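Local coordinates for beta-fructofuranosidase (Bifidobacterium adolescentis, PDB 6NOB), which probably hydrolyses terminal beta-D-fructofuranosides such as sucrose, as a member of glycoside hydrolase family 32, at residues L219-R223 with F267-V272. Residues are numbered along the deposited sequence; the frame is centred on the assembly and turned at random.
Sequences LYLTR and FRDPKV
Strands 219-223 and 268-272 run nearly antiparallel, at 167°, with axes 5.5 Å apart at closest approach. They belong to different sheets: 216-227 lies between 190-202 and 235-243, whereas 268-273 is the first strand of the next four-stranded antiparallel run, followed by 285-295. The contact therefore joins consecutive blades of the five-bladed beta-propeller that forms the catalytic domain of family 32. Arg268-Asp269-Pro270 is the RDP motif of this family, whose acidic residue, Asp269 here, stabilises the transition state in relatives; its OD2 accepts a hydrogen bond from Cys376 N. Asp269 adopts a positive phi, and its CB turns away from Thr222 while its backbone N reaches that residue. The resulting hydrogen bond, Asp269 N to Thr222 OG1, is 2.8 Å long and bent, 141° at the hydrogen. In Thr222, chi1 of -66° sets OG1 anti to the carbonyl carbon, facing Asp269 N, and Thr222 CG2 lies 3.6 Å from Arg268 CB. Gln238 OE1 also hydrogen-bonds Thr222 OG1, and its NE2 bonds Phe267 O, tying both segments to strand 235-243. Beyond CB, Arg268 leads off to salt bridges with Asp266, Glu236 and Glu375. Pro270 packs its ring against strand 219-223, CD 3.2 Å from Thr222 OG1 and CG 3.4 Å from Tyr220 O. Farther along, Val272 approaches the Tyr220 ring obliquely on the CD2 side, bringing its CG2 methyl within 3.5 Å of CD2 and 3.8 Å of CG.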
# COMPACT_ATOMS: atom_id res chain seq x y z
N LEU A 219 -15.63 5.65 6.06
CA LEU A 219 -14.19 5.80 5.99
C LEU A 219 -13.73 6.84 7.00
O LEU A 219 -14.41 7.84 7.23
CB LEU A 219 -13.75 6.21 4.58
CG LEU A 219 -14.24 5.13 3.62
CD1 LEU A 219 -15.11 5.72 2.52
CD2 LEU A 219 -13.08 4.33 3.06
N TYR A 220 -12.59 6.57 7.63
CA TYR A 220 -11.90 7.52 8.49
C TYR A 220 -10.52 7.74 7.89
O TYR A 220 -9.75 6.79 7.73
CB TYR A 220 -11.79 7.00 9.93
CG TYR A 220 -13.11 6.83 10.64
CD1 TYR A 220 -13.64 7.86 11.40
CD2 TYR A 220 -13.83 5.64 10.56
CE1 TYR A 220 -14.84 7.72 12.06
CE2 TYR A 220 -15.04 5.49 11.21
CZ TYR A 220 -15.54 6.53 11.96
OH TYR A 220 -16.74 6.40 12.63
N LEU A 221 -10.20 8.99 7.56
CA LEU A 221 -8.96 9.29 6.85
C LEU A 221 -8.32 10.54 7.42
O LEU A 221 -8.92 11.29 8.19
CB LEU A 221 -9.21 9.47 5.34
CG LEU A 221 -10.03 10.69 4.94
CD1 LEU A 221 -9.44 11.35 3.70
CD2 LEU A 221 -11.48 10.29 4.68
N THR A 222 -7.07 10.77 7.02
CA THR A 222 -6.31 11.95 7.40
C THR A 222 -6.38 12.99 6.29
O THR A 222 -6.19 12.66 5.11
CB THR A 222 -4.85 11.60 7.68
OG1 THR A 222 -4.77 10.76 8.84
CG2 THR A 222 -4.02 12.86 7.91
N ARG A 223 -6.66 14.23 6.66
CA ARG A 223 -6.47 15.37 5.79
C ARG A 223 -5.17 16.05 6.17
O ARG A 223 -4.91 16.28 7.36
CB ARG A 223 -7.64 16.36 5.89
CG ARG A 223 -8.88 15.94 5.11
CD ARG A 223 -8.69 16.18 3.63
NE ARG A 223 -9.78 15.60 2.84
CZ ARG A 223 -9.80 15.55 1.52
NH1 ARG A 223 -8.79 16.05 0.82
NH2 ARG A 223 -10.83 15.00 0.89
N PHE A 267 0.29 13.25 12.61
CA PHE A 267 -0.82 12.67 13.35
C PHE A 267 -1.83 12.13 12.35
O PHE A 267 -2.79 12.83 11.99
CB PHE A 267 -1.43 13.74 14.27
CG PHE A 267 -2.74 13.34 14.91
CD1 PHE A 267 -2.79 12.30 15.82
CD2 PHE A 267 -3.90 14.04 14.64
CE1 PHE A 267 -3.99 11.94 16.43
CE2 PHE A 267 -5.09 13.70 15.24
CZ PHE A 267 -5.14 12.64 16.13
N ARG A 268 -1.63 10.91 11.86
CA ARG A 268 -2.29 10.49 10.63
C ARG A 268 -2.55 8.99 10.62
O ARG A 268 -2.18 8.25 11.54
CB ARG A 268 -1.45 10.89 9.42
CG ARG A 268 -0.07 10.28 9.38
CD ARG A 268 0.63 10.63 8.07
NE ARG A 268 2.07 10.40 8.12
CZ ARG A 268 2.94 11.28 8.59
NH1 ARG A 268 2.53 12.45 9.06
NH2 ARG A 268 4.24 11.00 8.59
N ASP A 269 -3.21 8.55 9.54
CA ASP A 269 -3.49 7.16 9.19
C ASP A 269 -4.39 6.48 10.22
O ASP A 269 -4.01 5.46 10.81
CB ASP A 269 -2.17 6.39 9.05
CG ASP A 269 -1.18 7.08 8.13
OD1 ASP A 269 -1.61 7.88 7.26
OD2 ASP A 269 0.03 6.83 8.27
N PRO A 270 -5.61 6.98 10.44
CA PRO A 270 -6.48 6.38 11.45
C PRO A 270 -6.93 4.99 11.03
O PRO A 270 -7.30 4.76 9.88
CB PRO A 270 -7.66 7.34 11.53
CG PRO A 270 -7.72 7.95 10.16
CD PRO A 270 -6.29 8.07 9.71
N LYS A 271 -6.91 4.06 11.99
CA LYS A 271 -7.37 2.69 11.77
C LYS A 271 -8.39 2.37 12.86
O LYS A 271 -8.04 2.33 14.04
CB LYS A 271 -6.19 1.71 11.80
CG LYS A 271 -6.21 0.70 10.66
CD LYS A 271 -7.45 -0.18 10.74
CE LYS A 271 -7.50 -1.16 9.59
NZ LYS A 271 -8.73 -2.01 9.66
N VAL A 272 -9.63 2.14 12.45
CA VAL A 272 -10.74 1.93 13.38
C VAL A 272 -11.06 0.45 13.42
O VAL A 272 -11.41 -0.15 12.39
CB VAL A 272 -11.97 2.77 12.98
CG1 VAL A 272 -13.11 2.56 13.96
CG2 VAL A 272 -11.60 4.25 12.91